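Local coordinates for protein putative branched-chain amino acid ABC transporter (Rhodospirillum rubrum ATCC 11170, PDB 3HUT) that probably binds amino acids, perhaps branched-chain ones, outside the cell membrane and presents them to an ABC transporter for uptake, at residues A16-A19 / Y20-F24; A57-A60 / R61-A64; M86-G89 / S90-K94; P107-I110 / K111-P114; G287-L290 / A291-R295. All blocks are in the same frame, centred on the assembly; numbering follows the deposited sequence.

Interaction 1: residues A16-A19 / Y20-F24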
loop_
_atom_site.group_PDB
_atom_site.type_symbol
_atom_site.label_atom_id
_atom_site.label_comp_id
_atom_site.label_asym_id
_atom_site.label_seq_id
_atom_site.Cartn_x
_atom_site.Cartn_y
_atom_site.Cartn_z
ATOM N N ALA A 16 -7.572 1.513 -19.581
ATOM C CA ALA A 16 -6.849 0.325 -19.152
ATOM C C ALA A 16 -6.917 0.051 -17.655
ATOM O O ALA A 16 -6.806 -1.093 -17.228
ATOM C CB ALA A 16 -5.392 0.430 -19.588
ATOM N N ASN A 17 -7.106 1.099 -16.861
ATOM C CA ASN A 17 -7.144 0.956 -15.408
ATOM C C ASN A 17 -8.523 1.112 -14.773
ATOM O O ASN A 17 -8.633 1.399 -13.581
ATOM C CB ASN A 17 -6.168 1.964 -14.787
ATOM C CG ASN A 17 -4.719 1.553 -14.967
ATOM O OD1 ASN A 17 -3.828 2.394 -15.110
ATOM N ND2 ASN A 17 -4.473 0.252 -14.945
ATOM N N ALA A 18 -9.572 0.909 -15.562
ATOM C CA ALA A 18 -10.940 1.043 -15.066
ATOM C C ALA A 18 -11.269 0.109 -13.895
ATOM O O ALA A 18 -12.029 0.477 -13.000
ATOM C CB ALA A 18 -11.934 0.814 -16.210
ATOM N N ALA A 19 -10.702 -1.092 -13.903
ATOM C CA ALA A 19 -10.970 -2.064 -12.842
ATOM C C ALA A 19 -10.610 -1.525 -11.457
ATOM O O ALA A 19 -11.241 -1.866 -10.453
ATOM C CB ALA A 19 -10.212 -3.367 -13.120
ATOM N N TYR A 20 -9.593 -0.680 -11.404
ATOM C CA TYR A 20 -9.168 -0.107 -10.140
ATOM C C TYR A 20 -10.173 0.935 -9.664
ATOM O O TYR A 20 -10.441 1.053 -8.468
ATOM C CB TYR A 20 -7.780 0.501 -10.305
ATOM C CG TYR A 20 -6.756 -0.537 -10.691
ATOM C CD1 TYR A 20 -6.431 -1.573 -9.817
ATOM C CD2 TYR A 20 -6.131 -0.505 -11.937
ATOM C CE1 TYR A 20 -5.509 -2.551 -10.171
ATOM C CE2 TYR A 20 -5.204 -1.481 -12.304
ATOM C CZ TYR A 20 -4.899 -2.501 -11.414
ATOM O OH TYR A 20 -3.982 -3.467 -11.758
ATOM N N GLY A 21 -10.737 1.684 -10.607
ATOM C CA GLY A 21 -11.718 2.690 -10.248
ATOM C C GLY A 21 -12.964 2.006 -9.731
ATOM O O GLY A 21 -13.632 2.496 -8.818
ATOM N N ARG A 22 -13.278 0.854 -10.314
ATOM C CA ARG A 22 -14.452 0.114 -9.894
ATOM C C ARG A 22 -14.351 -0.393 -8.456
ATOM O O ARG A 22 -15.309 -0.267 -7.692
ATOM C CB ARG A 22 -14.729 -1.045 -10.865
ATOM C CG ARG A 22 -15.335 -0.574 -12.192
ATOM C CD ARG A 22 -15.899 -1.732 -13.018
ATOM N NE ARG A 22 -14.863 -2.617 -13.544
ATOM C CZ ARG A 22 -14.187 -2.403 -14.669
ATOM N NH1 ARG A 22 -14.431 -1.322 -15.405
ATOM N NH2 ARG A 22 -13.277 -3.280 -15.072
ATOM N N VAL A 23 -13.201 -0.939 -8.066
ATOM C CA VAL A 23 -13.070 -1.440 -6.702
ATOM C C VAL A 23 -12.972 -0.282 -5.710
ATOM O O VAL A 23 -13.295 -0.435 -4.535
ATOM C CB VAL A 23 -11.854 -2.402 -6.544
ATOM C CG1 VAL A 23 -12.006 -3.573 -7.509
ATOM C CG2 VAL A 23 -10.543 -1.673 -6.778
ATOM N N PHE A 24 -12.533 0.878 -6.191
ATOM C CA PHE A 24 -12.444 2.068 -5.351
ATOM C C PHE A 24 -13.867 2.471 -4.986
ATOM O O PHE A 24 -14.166 2.805 -3.838
ATOM C CB PHE A 24 -11.792 3.228 -6.116
ATOM C CG PHE A 24 -10.287 3.249 -6.054
ATOM C CD1 PHE A 24 -9.570 2.213 -5.456
ATOM C CD2 PHE A 24 -9.584 4.318 -6.609
ATOM C CE1 PHE A 24 -8.172 2.242 -5.410
ATOM C CE2 PHE A 24 -8.192 4.356 -6.567
ATOM C CZ PHE A 24 -7.484 3.316 -5.968
#
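The first turn of helix 18-37, the helix of the beta-alpha-beta unit that runs from strand 5-11 to strand 46-52, brings N17 against Y20 and folds R22 back over A18 and A19. N17 holds the N-cap position. Its O accepts from Y20 N at 3.2 Å, a bent bond (N-H...O 141°) whose donor stands above the carbonyl plane. The regular pattern then takes over, with R22 N to A18 O at 3.0 Å and V23 N to A19 O at 3.2 Å. N17 CB lies in the plane of the Y20 ring, at its edge, 3.8 Å from CD2. Beyond the turn, the same ring stacks with F80 and meets F278 edge-to-face. R22 bends at chi3 (-69°), which turns its guanidinium back toward the start of the helix: one face lies over A19 CA and A18 C, with NH2 3.4 Å from A19 CA, and NH1 reaches A18 CB at 3.4 Å. R22 also touches a crystal neighbour, so the lattice may share in setting this pose. A cation at this end would probably gain nothing from the helix dipole; the geometry is consistent with R22 resting on backbone and methyl groups.

Interaction 2: residues A57-A60 / R61-A64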
loop_
_atom_site.group_PDB
_atom_site.type_symbol
_atom_site.label_atom_id
_atom_site.label_comp_id
_atom_site.label_asym_id
_atom_site.label_seq_id
_atom_site.Cartn_x
_atom_site.Cartn_y
_atom_site.Cartn_z
ATOM N N ALA A 57 -3.933 12.400 -17.438
ATOM C CA ALA A 57 -3.473 13.626 -16.795
ATOM C C ALA A 57 -4.297 14.857 -17.155
ATOM O O ALA A 57 -4.721 15.603 -16.270
ATOM C CB ALA A 57 -2.004 13.864 -17.121
ATOM N N ASP A 58 -4.532 15.077 -18.446
ATOM C CA ASP A 58 -5.304 16.241 -18.862
ATOM C C ASP A 58 -6.735 16.200 -18.348
ATOM O O ASP A 58 -7.299 17.232 -17.991
ATOM C CB ASP A 58 -5.304 16.377 -20.389
ATOM C CG ASP A 58 -3.931 16.706 -20.941
ATOM O OD1 ASP A 58 -3.261 17.593 -20.371
ATOM O OD2 ASP A 58 -3.526 16.086 -21.946
ATOM N N GLN A 59 -7.327 15.012 -18.306
ATOM C CA GLN A 59 -8.696 14.886 -17.820
ATOM C C GLN A 59 -8.723 15.175 -16.319
ATOM O O GLN A 59 -9.644 15.816 -15.816
ATOM C CB GLN A 59 -9.231 13.478 -18.088
ATOM C CG GLN A 59 -10.699 13.289 -17.737
ATOM C CD GLN A 59 -11.602 14.277 -18.452
ATOM O OE1 GLN A 59 -12.057 15.255 -17.867
ATOM N NE2 GLN A 59 -11.856 14.027 -19.728
ATOM N N ALA A 60 -7.696 14.704 -15.619
ATOM C CA ALA A 60 -7.589 14.906 -14.179
ATOM C C ALA A 60 -7.469 16.395 -13.869
ATOM O O ALA A 60 -7.971 16.877 -12.849
ATOM C CB ALA A 60 -6.373 14.160 -13.645
ATOM N N ARG A 61 -6.798 17.127 -14.751
ATOM C CA ARG A 61 -6.633 18.560 -14.545
ATOM C C ARG A 61 -7.953 19.314 -14.665
ATOM O O ARG A 61 -8.230 20.214 -13.867
ATOM C CB ARG A 61 -5.604 19.125 -15.530
ATOM C CG ARG A 61 -4.188 18.640 -15.263
ATOM C CD ARG A 61 -3.159 19.389 -16.099
ATOM N NE ARG A 61 -1.820 18.844 -15.898
ATOM C CZ ARG A 61 -1.250 17.937 -16.686
ATOM N NH1 ARG A 61 -1.896 17.466 -17.746
ATOM N NH2 ARG A 61 -0.036 17.488 -16.400
ATOM N N THR A 62 -8.779 18.967 -15.647
ATOM C CA THR A 62 -10.044 19.674 -15.763
ATOM C C THR A 62 -10.953 19.237 -14.618
ATOM O O THR A 62 -11.751 20.029 -14.120
ATOM C CB THR A 62 -10.721 19.471 -17.159
ATOM O OG1 THR A 62 -12.019 18.890 -17.002
ATOM C CG2 THR A 62 -9.860 18.617 -18.050
ATOM N N ILE A 63 -10.808 17.992 -14.167
ATOM C CA ILE A 63 -11.610 17.515 -13.043
ATOM C C ILE A 63 -11.246 18.325 -11.795
ATOM O O ILE A 63 -12.124 18.759 -11.041
ATOM C CB ILE A 63 -11.347 16.026 -12.734
ATOM C CG1 ILE A 63 -11.853 15.151 -13.884
ATOM C CG2 ILE A 63 -12.023 15.640 -11.419
ATOM C CD1 ILE A 63 -13.337 15.273 -14.139
ATOM N N ALA A 64 -9.944 18.520 -11.587
ATOM C CA ALA A 64 -9.445 19.267 -10.436
ATOM C C ALA A 64 -9.958 20.705 -10.430
ATOM O O ALA A 64 -10.347 21.224 -9.387
ATOM C CB ALA A 64 -7.922 19.254 -10.429
#
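R61 and D58 meet through their charged ends on the exposed side of this turn of helix 57-69, while A60 and A64 form its close-packed side. On the inner side the evidence is backbone spacing and small side chains. A64 N donates to A60 O at 2.9 Å, and A64 CB lies 3.4 Å from the same oxygen, so that carbonyl is covered by the residue that bonds it. Both alanines are buried: A60 rests on V84 and on E10 of strand 5-11, and A64 on Y92. Next to them the partly exposed I63 reaches Q59 O twice, through N at 3.0 Å (N-H...O 153°) and through CG1, also at 3.0 Å. The exposed side is held more sparsely. D58 OD1 makes a salt bridge to R61 NH1 at 3.0 Å, approaching the guanidinium at its edge, but the carboxylate and guanidinium planes are 47° apart and a single nitrogen is engaged, which is not a flat two-pronged pairing. CG beside the backbone N (chi1 -68°) starts the R61 chain back along the helix, and its extended run, lying against A87 and I91 of helix 82-95, brings NH1 to D58 and within 3.7 Å of A57 CB. An i to i+3 ion pair on the exposed side, with A60 and A64 buried, is the pattern of an amphipathic helix packed beside the parallel sheet of an alpha/beta lobe of the periplasmic binding protein fold.

Interaction 3: residues M86-G89 / S90-K94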
loop_
_atom_site.group_PDB
_atom_site.type_symbol
_atom_site.label_atom_id
_atom_site.label_comp_id
_atom_site.label_asym_id
_atom_site.label_seq_id
_atom_site.Cartn_x
_atom_site.Cartn_y
_atom_site.Cartn_z
HETATM N N MSE A 86 -0.579 13.292 -9.262
HETATM C CA MSE A 86 0.305 14.450 -9.205
HETATM C C MSE A 86 -0.159 15.566 -10.139
HETATM O O MSE A 86 -0.105 16.738 -9.782
HETATM C CB MSE A 86 1.733 14.022 -9.534
HETATM C CG MSE A 86 2.315 13.087 -8.485
HETATM SE SE MSE A 86 4.069 12.408 -8.919
HETATM C CE MSE A 86 5.093 14.025 -8.659
ATOM N N ALA A 87 -0.617 15.198 -11.332
ATOM C CA ALA A 87 -1.113 16.180 -12.292
ATOM C C ALA A 87 -2.227 16.999 -11.638
ATOM O O ALA A 87 -2.227 18.228 -11.689
ATOM C CB ALA A 87 -1.644 15.479 -13.530
ATOM N N ALA A 88 -3.181 16.314 -11.016
ATOM C CA ALA A 88 -4.275 17.004 -10.349
ATOM C C ALA A 88 -3.757 17.642 -9.059
ATOM O O ALA A 88 -4.197 18.725 -8.666
ATOM C CB ALA A 88 -5.398 16.019 -10.038
ATOM N N GLY A 89 -2.812 16.965 -8.413
ATOM C CA GLY A 89 -2.249 17.467 -7.171
ATOM C C GLY A 89 -1.663 18.866 -7.274
ATOM O O GLY A 89 -1.802 19.668 -6.349
ATOM N N SER A 90 -1.015 19.166 -8.395
ATOM C CA SER A 90 -0.408 20.480 -8.591
ATOM C C SER A 90 -1.452 21.585 -8.480
ATOM O O SER A 90 -1.194 22.648 -7.907
ATOM C CB SER A 90 0.281 20.541 -9.956
ATOM O OG SER A 90 1.295 19.554 -10.042
ATOM N N ILE A 91 -2.633 21.322 -9.030
ATOM C CA ILE A 91 -3.743 22.266 -8.989
ATOM C C ILE A 91 -4.294 22.383 -7.567
ATOM O O ILE A 91 -4.462 23.484 -7.042
ATOM C CB ILE A 91 -4.872 21.812 -9.937
ATOM C CG1 ILE A 91 -4.400 21.959 -11.389
ATOM C CG2 ILE A 91 -6.143 22.622 -9.676
ATOM C CD1 ILE A 91 -5.373 21.418 -12.418
ATOM N N TYR A 92 -4.580 21.246 -6.946
ATOM C CA TYR A 92 -5.103 21.250 -5.587
ATOM C C TYR A 92 -4.173 21.972 -4.609
ATOM O O TYR A 92 -4.630 22.727 -3.755
ATOM C CB TYR A 92 -5.336 19.819 -5.108
ATOM C CG TYR A 92 -6.394 19.069 -5.888
ATOM C CD1 TYR A 92 -7.612 19.671 -6.216
ATOM C CD2 TYR A 92 -6.200 17.738 -6.254
ATOM C CE1 TYR A 92 -8.617 18.952 -6.889
ATOM C CE2 TYR A 92 -7.191 17.016 -6.921
ATOM C CZ TYR A 92 -8.392 17.625 -7.233
ATOM O OH TYR A 92 -9.363 16.895 -7.883
ATOM N N GLY A 93 -2.872 21.733 -4.735
ATOM C CA GLY A 93 -1.916 22.374 -3.848
ATOM C C GLY A 93 -1.957 23.882 -3.995
ATOM O O GLY A 93 -1.978 24.617 -3.009
ATOM N N LYS A 94 -1.967 24.342 -5.239
ATOM C CA LYS A 94 -2.020 25.769 -5.517
ATOM C C LYS A 94 -3.349 26.389 -5.084
ATOM O O LYS A 94 -3.381 27.520 -4.597
ATOM C CB LYS A 94 -1.802 26.020 -7.012
ATOM C CG LYS A 94 -1.910 27.480 -7.424
ATOM C CD LYS A 94 -1.719 27.639 -8.921
ATOM C CE LYS A 94 -1.876 29.092 -9.351
ATOM N NZ LYS A 94 -1.788 29.240 -10.833
#
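The Y92 ring is the flat group of this contact, and A88 O and G89 CA both lie oblique to it, neither squarely over a face nor at the edge, A88 O being 3.3 Å from CD2. The A88 methyl packs alongside, its CB 3.7 Å from CE2. These residues belong to helix 82-95, which links strands 73-78 and 99-101 in a beta-alpha-beta crossover of the five-stranded parallel sheet. The pose of Y92 follows from chi1 (-64°), which sets CG beside its own backbone N and therefore back over the preceding turn, where A88 sits. Its hydroxyl is hydrogen-bonded to E10 of strand 5-11, so the buried ring is fixed at the hydroxyl end as well as at CD2 and CE2. F67 of helix 57-69 and M97 also touch this side chain. The backbone under the ring is regular: Y92 N reaches A88 O at 3.1 Å almost straight (N-H...O 171°), with I91 N a weak second donor to that oxygen, and G93 N reaches G89 O at 2.8 Å. G93, without a side chain, lets the 107-114 loop come up to its CA, where S113 OG lies 3.2 Å away. On the exposed side, S90 turns its hydroxyl back along the helix by much the same first torsion (-60°). M86 O accepts S90 N at 2.9 Å, with S90 OG 3.2 Å from the same oxygen.

Interaction 4: residues P107-I110 / K111-P114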
loop_
_atom_site.group_PDB
_atom_site.type_symbol
_atom_site.label_atom_id
_atom_site.label_comp_id
_atom_site.label_asym_id
_atom_site.label_seq_id
_atom_site.Cartn_x
_atom_site.Cartn_y
_atom_site.Cartn_z
ATOM N N PRO A 107 7.368 8.430 -4.352
ATOM C CA PRO A 107 7.966 9.367 -3.396
ATOM C C PRO A 107 7.644 10.839 -3.662
ATOM O O PRO A 107 7.322 11.578 -2.740
ATOM C CB PRO A 107 9.456 9.079 -3.529
ATOM C CG PRO A 107 9.476 7.601 -3.776
ATOM C CD PRO A 107 8.355 7.431 -4.795
ATOM N N ASP A 108 7.724 11.252 -4.923
ATOM C CA ASP A 108 7.480 12.648 -5.298
ATOM C C ASP A 108 6.065 13.183 -5.128
ATOM O O ASP A 108 5.869 14.393 -5.039
ATOM C CB ASP A 108 7.919 12.896 -6.744
ATOM C CG ASP A 108 9.407 12.703 -6.940
ATOM O OD1 ASP A 108 10.140 12.624 -5.933
ATOM O OD2 ASP A 108 9.847 12.640 -8.104
ATOM N N TYR A 109 5.075 12.299 -5.089
ATOM C CA TYR A 109 3.701 12.750 -4.934
ATOM C C TYR A 109 3.473 13.529 -3.634
ATOM O O TYR A 109 2.813 14.575 -3.628
ATOM C CB TYR A 109 2.751 11.553 -4.983
ATOM C CG TYR A 109 1.380 11.866 -4.444
ATOM C CD1 TYR A 109 0.456 12.588 -5.200
ATOM C CD2 TYR A 109 1.017 11.470 -3.160
ATOM C CE1 TYR A 109 -0.806 12.905 -4.682
ATOM C CE2 TYR A 109 -0.232 11.785 -2.634
ATOM C CZ TYR A 109 -1.136 12.501 -3.398
ATOM O OH TYR A 109 -2.362 12.819 -2.861
ATOM N N ILE A 110 4.022 13.023 -2.535
ATOM C CA ILE A 110 3.860 13.668 -1.233
ATOM C C ILE A 110 4.595 15.018 -1.161
ATOM O O ILE A 110 4.256 15.873 -0.340
ATOM C CB ILE A 110 4.371 12.733 -0.090
ATOM C CG1 ILE A 110 3.703 13.096 1.237
ATOM C CG2 ILE A 110 5.883 12.831 0.040
ATOM C CD1 ILE A 110 2.256 12.635 1.335
ATOM N N LYS A 111 5.578 15.213 -2.036
ATOM C CA LYS A 111 6.365 16.447 -2.053
ATOM C C LYS A 111 5.751 17.611 -2.834
ATOM O O LYS A 111 6.266 18.728 -2.791
ATOM C CB LYS A 111 7.764 16.166 -2.610
ATOM C CG LYS A 111 8.660 15.319 -1.708
ATOM C CD LYS A 111 10.025 15.101 -2.366
ATOM C CE LYS A 111 11.007 14.397 -1.439
ATOM N NZ LYS A 111 10.622 12.992 -1.129
ATOM N N ILE A 112 4.663 17.355 -3.552
ATOM C CA ILE A 112 4.013 18.396 -4.343
ATOM C C ILE A 112 3.691 19.646 -3.532
ATOM O O ILE A 112 4.036 20.758 -3.934
ATOM C CB ILE A 112 2.715 17.874 -4.980
ATOM C CG1 ILE A 112 3.055 16.825 -6.038
ATOM C CG2 ILE A 112 1.933 19.021 -5.596
ATOM C CD1 ILE A 112 1.865 15.992 -6.479
ATOM N N SER A 113 3.028 19.459 -2.397
ATOM C CA SER A 113 2.645 20.576 -1.540
ATOM C C SER A 113 2.129 20.037 -0.207
ATOM O O SER A 113 2.016 18.827 -0.022
ATOM C CB SER A 113 1.545 21.403 -2.215
ATOM O OG SER A 113 0.287 20.756 -2.107
ATOM N N PRO A 114 1.807 20.933 0.744
ATOM C CA PRO A 114 1.305 20.496 2.051
ATOM C C PRO A 114 -0.128 19.966 1.978
ATOM O O PRO A 114 -0.724 19.618 2.998
ATOM C CB PRO A 114 1.388 21.768 2.899
ATOM C CG PRO A 114 2.453 22.589 2.212
ATOM C CD PRO A 114 2.132 22.370 0.766
#
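Y109 to I112 form a type I beta turn, closed by a weak I112 N to Y109 O bond of 3.3 Å, and the preceding step is bridged by a weak K111 N to D108 O bond of 3.1 Å (N-H...O 135°). Residues 107-110 have helical backbone angles without the regular bonds of a helix. I112 folds back on the turn: with CG1 beside its backbone N (chi1 -68°), its CD1 lies 3.3 Å from Y109 O and 3.9 Å from Y109 CD1. The two side chains slant across each other, and the methyl meets the ring obliquely. The buried Y109 side chain touches Q99 and S101 of strand 99-101 and R118 of strand 116-118, and its hydroxyl is hydrogen-bonded to F117 O. I110 CG2 covers the next peptide, 3.2 Å from K111 N, while I110 O accepts from R329. The outer side is polar and loose. K111 bends at chi4, leaving NZ 3.9 Å from P107 O and 4.8 Å from D108 OD1. At that separation the opposite charges could attract at most through space, without touching. Y109 and I112 also rest on helix 82-95, through M86. The type I turn lies in the helix-free connection between strands 99-101 and 116-118, neighbours at one edge of the parallel sheet of the alpha/beta lobe, with Y109 packed against both.

Interaction 5: residues G287-L290 / A291-R295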
loop_
_atom_site.group_PDB
_atom_site.type_symbol
_atom_site.label_atom_id
_atom_site.label_comp_id
_atom_site.label_asym_id
_atom_site.label_seq_id
_atom_site.Cartn_x
_atom_site.Cartn_y
_atom_site.Cartn_z
ATOM N N GLY A 287 -12.303 6.128 4.668
ATOM C CA GLY A 287 -12.466 6.180 6.110
ATOM C C GLY A 287 -11.585 7.229 6.768
ATOM O O GLY A 287 -12.011 7.916 7.697
ATOM N N ILE A 288 -10.347 7.347 6.304
ATOM C CA ILE A 288 -9.428 8.336 6.854
ATOM C C ILE A 288 -9.983 9.735 6.604
ATOM O O ILE A 288 -9.966 10.593 7.494
ATOM C CB ILE A 288 -8.021 8.210 6.209
ATOM C CG1 ILE A 288 -7.348 6.920 6.698
ATOM C CG2 ILE A 288 -7.160 9.436 6.561
ATOM C CD1 ILE A 288 -6.013 6.606 6.040
HETATM N N MSE A 289 -10.476 9.954 5.389
HETATM C CA MSE A 289 -11.045 11.244 5.010
HETATM C C MSE A 289 -12.272 11.582 5.856
HETATM O O MSE A 289 -12.371 12.676 6.415
HETATM C CB MSE A 289 -11.429 11.225 3.527
HETATM C CG MSE A 289 -12.037 12.520 3.005
HETATM SE SE MSE A 289 -10.794 14.008 2.996
HETATM C CE MSE A 289 -9.909 13.646 1.310
ATOM N N LEU A 290 -13.203 10.638 5.958
ATOM C CA LEU A 290 -14.420 10.850 6.727
ATOM C C LEU A 290 -14.144 11.124 8.201
ATOM O O LEU A 290 -14.776 11.984 8.808
ATOM C CB LEU A 290 -15.354 9.644 6.573
ATOM C CG LEU A 290 -15.948 9.464 5.170
ATOM C CD1 LEU A 290 -16.721 8.149 5.082
ATOM C CD2 LEU A 290 -16.859 10.646 4.856
ATOM N N ALA A 291 -13.201 10.399 8.785
ATOM C CA ALA A 291 -12.871 10.618 10.188
ATOM C C ALA A 291 -12.355 12.049 10.350
ATOM O O ALA A 291 -12.691 12.731 11.315
ATOM C CB ALA A 291 -11.814 9.618 10.650
ATOM N N ALA A 292 -11.547 12.499 9.396
ATOM C CA ALA A 292 -10.998 13.853 9.441
ATOM C C ALA A 292 -12.133 14.877 9.341
ATOM O O ALA A 292 -12.143 15.884 10.055
ATOM C CB ALA A 292 -10.004 14.048 8.301
ATOM N N VAL A 293 -13.087 14.624 8.449
ATOM C CA VAL A 293 -14.226 15.525 8.297
ATOM C C VAL A 293 -14.996 15.522 9.620
ATOM O O VAL A 293 -15.450 16.564 10.094
ATOM C CB VAL A 293 -15.176 15.070 7.154
ATOM C CG1 VAL A 293 -16.371 16.014 7.065
ATOM C CG2 VAL A 293 -14.431 15.051 5.819
ATOM N N GLY A 294 -15.134 14.340 10.210
ATOM C CA GLY A 294 -15.830 14.219 11.477
ATOM C C GLY A 294 -15.212 15.109 12.543
ATOM O O GLY A 294 -15.923 15.760 13.313
ATOM N N ARG A 295 -13.885 15.135 12.604
ATOM C CA ARG A 295 -13.207 15.967 13.588
ATOM C C ARG A 295 -13.327 17.443 13.231
ATOM O O ARG A 295 -13.437 18.291 14.112
ATOM C CB ARG A 295 -11.732 15.571 13.706
ATOM C CG ARG A 295 -11.520 14.189 14.313
ATOM C CD ARG A 295 -10.066 13.978 14.692
ATOM N NE ARG A 295 -9.178 13.949 13.536
ATOM C CZ ARG A 295 -8.983 12.882 12.765
ATOM N NH1 ARG A 295 -9.617 11.740 13.021
ATOM N NH2 ARG A 295 -8.136 12.951 11.746
HETATM O O HOH W 1 -8.128 10.705 9.642
#
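M289 and V293, one turn apart on helix 277-296, meet loosely through their side chains, M289 CG and V293 CG2 being 4.5 Å apart; V293 is held more closely by the M289 carbonyl. Its first torsion (178°) places CG1 opposite the backbone N and swings CG2 back over the earlier turn, 3.2 Å from M289 O. That oxygen also accepts V293 N, in the carbonyl plane, at 2.9 Å, and A292 CB lies 3.3 Å away, so methyl groups crowd round a bonded carbonyl. The buried flanks of this helix join it to the lobe that also holds the chain's start: M289 and L290 touch L7 of strand 5-11, V293 touches L5, and L290 packs on helix 18-37. A late helix in the lobe of the first strand is consistent with the several crossings between lobes in type I periplasmic binding proteins. R295 folds back along the helix, bent at chi3 (-66°), laying one guanidinium face over A291 O, 3.6 Å above the plane. A water at the guanidinium edge, in its plane, accepts from R295 NH2 at 3.1 Å and donates to I288 O at 2.8 Å. The same NH2 bonds A308 O of helix 302-310, while I288 O also receives A292 N at 3.1 Å.

Interactions 2, 3 and 4 form a chain of touching contacts, with interaction 3 in the middle. The centres of interactions 2 and 3 are 10 Å apart, and their helices pack directly, R61 O lying 3.4 Å from I91 CD1 and A64 CB 3.9 Å from I91 CG2. Interaction 4 also adjoins interaction 3, again 10 Å between centres, with M86 CA 3.5 Å from I112 CD1. Interactions 1 and 5 stand apart, with nearest atoms about 9 Å from each other, yet L290 of interaction 5 packs on the same helix 18-37 that carries interaction 1. Residues of interactions 1, 2, 3 and 5 all reach strand 5-11, which therefore links the contacts across the lobe.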